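Local coordinates for urocanate hydratase (Paenibacillus sp. Soil724D2, PDB 7NED), which probably adds water to thiourocanate in bacterial ergothioneine breakdown, as a urocanase-family lyase that binds NAD+ and urocanate, at residues A[49-58]-A[72-80]. Sequence-based numbering, arbitrary orientation.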
loop_
_atom_site.group_PDB
_atom_site.type_symbol
_atom_site.label_atom_id
_atom_site.label_comp_id
_atom_site.label_asym_id
_atom_site.label_seq_id
_atom_site.Cartn_x
_atom_site.Cartn_y
_atom_site.Cartn_z
ATOM N N ALA A 49 11.864 15.615 -0.533
ATOM C CA ALA A 49 10.933 16.043 0.516
ATOM C C ALA A 49 9.855 16.851 -0.167
ATOM O O ALA A 49 9.995 17.225 -1.325
ATOM C CB ALA A 49 11.594 16.893 1.601
ATOM N N ARG A 50 8.778 17.144 0.562
ATOM C CA ARG A 50 7.674 17.784 -0.138
ATOM C C ARG A 50 8.004 19.231 -0.471
ATOM O O ARG A 50 7.568 19.744 -1.503
ATOM C CB ARG A 50 6.382 17.716 0.674
ATOM C CG ARG A 50 5.208 18.155 -0.169
ATOM C CD ARG A 50 3.922 18.117 0.586
ATOM N NE ARG A 50 3.657 16.802 1.222
ATOM C CZ ARG A 50 2.562 16.542 1.920
ATOM N NH1 ARG A 50 1.641 17.496 2.068
ATOM N NH2 ARG A 50 2.401 15.364 2.514
ATOM N N ASN A 51 8.780 19.889 0.370
ATOM C CA ASN A 51 9.068 21.311 0.209
ATOM C C ASN A 51 10.144 21.647 1.225
ATOM O O ASN A 51 10.544 20.799 2.036
ATOM C CB ASN A 51 7.802 22.156 0.394
ATOM C CG ASN A 51 7.019 21.734 1.630
ATOM O OD1 ASN A 51 7.594 21.631 2.718
ATOM N ND2 ASN A 51 5.728 21.463 1.469
ATOM N N TRP A 52 10.648 22.893 1.156
ATOM C CA TRP A 52 11.775 23.244 2.005
ATOM C C TRP A 52 11.378 23.277 3.470
ATOM O O TRP A 52 12.132 22.793 4.324
ATOM C CB TRP A 52 12.420 24.566 1.564
ATOM C CG TRP A 52 13.213 24.375 0.326
ATOM C CD1 TRP A 52 12.909 24.826 -0.917
ATOM C CD2 TRP A 52 14.439 23.647 0.204
ATOM N NE1 TRP A 52 13.859 24.424 -1.815
ATOM C CE2 TRP A 52 14.829 23.718 -1.154
ATOM C CE3 TRP A 52 15.252 22.952 1.103
ATOM C CZ2 TRP A 52 15.980 23.105 -1.636
ATOM C CZ3 TRP A 52 16.418 22.358 0.632
ATOM C CH2 TRP A 52 16.776 22.447 -0.734
ATOM N N PRO A 53 10.206 23.804 3.805
ATOM C CA PRO A 53 9.727 23.660 5.194
ATOM C C PRO A 53 9.754 22.216 5.679
ATOM O O PRO A 53 10.222 21.950 6.793
ATOM C CB PRO A 53 8.306 24.212 5.129
ATOM C CG PRO A 53 8.300 25.148 3.980
ATOM C CD PRO A 53 9.272 24.579 2.964
ATOM N N SER A 54 9.281 21.268 4.864
ATOM C CA SER A 54 9.348 19.865 5.275
ATOM C C SER A 54 10.787 19.414 5.478
ATOM O O SER A 54 11.097 18.703 6.442
ATOM C CB SER A 54 8.661 18.989 4.229
ATOM O OG SER A 54 7.284 19.293 4.206
ATOM N N TYR A 55 11.684 19.788 4.550
ATOM C CA TYR A 55 13.085 19.405 4.678
ATOM C C TYR A 55 13.668 19.898 5.998
ATOM O O TYR A 55 14.306 19.140 6.739
ATOM C CB TYR A 55 13.881 19.961 3.485
ATOM C CG TYR A 55 15.360 19.922 3.708
ATOM C CD1 TYR A 55 16.094 18.791 3.377
ATOM C CD2 TYR A 55 16.035 21.013 4.226
ATOM C CE1 TYR A 55 17.469 18.750 3.568
ATOM C CE2 TYR A 55 17.409 20.970 4.429
ATOM C CZ TYR A 55 18.116 19.837 4.094
ATOM O OH TYR A 55 19.468 19.793 4.311
ATOM N N HIS A 56 13.503 21.186 6.299
ATOM C CA HIS A 56 14.088 21.701 7.539
ATOM C C HIS A 56 13.510 21.008 8.763
ATOM O O HIS A 56 14.243 20.737 9.727
ATOM C CB HIS A 56 13.869 23.205 7.641
ATOM C CG HIS A 56 14.608 23.965 6.583
ATOM N ND1 HIS A 56 15.987 24.000 6.525
ATOM C CD2 HIS A 56 14.164 24.692 5.532
ATOM C CE1 HIS A 56 16.363 24.728 5.487
ATOM N NE2 HIS A 56 15.277 25.160 4.868
ATOM N N ALA A 57 12.196 20.736 8.757
ATOM C CA ALA A 57 11.595 20.044 9.909
ATOM C C ALA A 57 12.058 18.592 9.999
ATOM O O ALA A 57 12.280 18.082 11.103
ATOM C CB ALA A 57 10.066 20.120 9.841
ATOM N N ILE A 58 12.272 17.919 8.860
ATOM C CA ILE A 58 12.898 16.594 8.899
ATOM C C ILE A 58 14.297 16.678 9.506
ATOM O O ILE A 58 14.667 15.867 10.364
ATOM C CB ILE A 58 12.933 15.976 7.486
ATOM C CG1 ILE A 58 11.514 15.633 7.009
ATOM C CG2 ILE A 58 13.854 14.742 7.437
ATOM C CD1 ILE A 58 11.457 15.270 5.518
ATOM N N VAL A 72 7.353 9.641 11.410
ATOM C CA VAL A 72 6.450 9.294 10.318
ATOM C C VAL A 72 6.521 10.379 9.261
ATOM O O VAL A 72 6.296 11.562 9.563
ATOM C CB VAL A 72 5.015 9.132 10.820
ATOM C CG1 VAL A 72 4.070 9.180 9.650
ATOM C CG2 VAL A 72 4.896 7.816 11.622
ATOM N N ILE A 73 6.844 9.991 8.027
ATOM C CA ILE A 73 6.887 10.936 6.907
ATOM C C ILE A 73 5.802 10.525 5.904
ATOM O O ILE A 73 5.671 9.337 5.556
ATOM C CB ILE A 73 8.292 10.984 6.268
ATOM C CG1 ILE A 73 9.243 11.749 7.198
ATOM C CG2 ILE A 73 8.255 11.660 4.853
ATOM C CD1 ILE A 73 10.725 11.543 6.835
ATOM N N GLN A 74 5.050 11.513 5.417
ATOM C CA GLN A 74 3.919 11.268 4.524
ATOM C C GLN A 74 4.097 12.129 3.277
ATOM O O GLN A 74 4.102 13.368 3.367
ATOM C CB GLN A 74 2.593 11.582 5.247
ATOM C CG GLN A 74 1.322 11.388 4.432
ATOM C CD GLN A 74 0.819 12.678 3.785
ATOM O OE1 GLN A 74 0.910 13.760 4.374
ATOM N NE2 GLN A 74 0.270 12.561 2.579
ATOM N N SER A 75 4.130 11.480 2.109
ATOM C CA SER A 75 4.557 12.122 0.866
ATOM C C SER A 75 5.547 13.268 1.125
ATOM O O SER A 75 5.309 14.421 0.750
ATOM C CB SER A 75 3.316 12.584 0.099
ATOM O OG SER A 75 2.652 11.445 -0.426
ATOM N N GLY A 76 6.650 12.958 1.799
ATOM C CA GLY A 76 7.746 13.878 1.933
ATOM C C GLY A 76 7.586 14.912 3.020
ATOM O O GLY A 76 8.423 15.822 3.114
ATOM N N LYS A 77 6.556 14.792 3.859
ATOM C CA LYS A 77 6.335 15.767 4.914
ATOM C C LYS A 77 6.392 15.066 6.269
ATOM O O LYS A 77 5.722 14.043 6.458
ATOM C CB LYS A 77 4.970 16.454 4.707
ATOM C CG LYS A 77 4.607 17.575 5.709
ATOM C CD LYS A 77 3.117 17.868 5.507
ATOM C CE LYS A 77 2.478 18.586 6.637
ATOM N NZ LYS A 77 1.122 19.000 6.164
ATOM N N PRO A 78 7.205 15.534 7.207
ATOM C CA PRO A 78 7.238 14.916 8.540
ATOM C C PRO A 78 5.943 15.240 9.289
ATOM O O PRO A 78 5.485 16.384 9.298
ATOM C CB PRO A 78 8.463 15.575 9.203
ATOM C CG PRO A 78 8.428 16.960 8.608
ATOM C CD PRO A 78 7.982 16.788 7.160
ATOM N N ILE A 79 5.326 14.217 9.872
ATOM C CA ILE A 79 4.010 14.328 10.486
ATOM C C ILE A 79 4.100 14.247 11.998
ATOM O O ILE A 79 3.565 15.101 12.705
ATOM C CB ILE A 79 3.044 13.241 9.959
ATOM C CG1 ILE A 79 2.904 13.287 8.440
ATOM C CG2 ILE A 79 1.606 13.403 10.663
ATOM C CD1 ILE A 79 2.425 14.618 7.888
ATOM N N GLY A 80 4.757 13.213 12.512
ATOM C CA GLY A 80 4.817 13.096 13.954
ATOM C C GLY A 80 5.916 12.170 14.398
ATOM O O GLY A 80 6.530 11.448 13.603
HETATM O O HOH W 1 -0.253 16.243 4.108
#
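Arg50, just before helix 52-64, reaches into the type I' turn of the hairpin formed by strands 69-74 and 77-83 and binds three successive carbonyls of it. Its backbone N donates to Gly76 O at 2.9 Å. With CG anti to the backbone N (chi1 -170°) and a bend at chi3, the side chain brings its guanidinium edge-on to Ser75 O, which takes a fairly straight bond from NE (2.9 Å). NH2 divides itself between Gln74 O (2.8 Å) and Gln74 OE1 through bent bonds, the amide standing nearly perpendicular to the guanidinium. NH1 donates to Gly115 O and to a water that itself donates to Gln74 OE1. Gln74 O also accepts from Lys77 N, which arrives at the opposite face of its carbonyl plane. Lys77 CB lies over one guanidinium face, 3.5 Å from Arg50 NH2; the lysine then extends to a salt bridge with Asp525 of the second subunit. Replacing Arg50 by alanine is likely to leave Ser75 O without its NE donor and Gln74 O with Lys77 N alone of its two. Gly76 suits the turn because its phi is positive and a CB would clash with Arg50 N.

Farther along, Pro78 packs against the helix, its CD and CG 3.7 Å from Ile58 CG1 and its CG 3.8 Å from Ala57 CB. Ile58 CD1 passes on to Ile73 CD1 (4.0 Å), joining both strands to the helix. Arginine, with several N-H donors on one flat group, thus suits a carbonyl-rich turn, whose dipoles probably steady the buried cation, while apolar packing fastens the helix over the hairpin at the subunit interface.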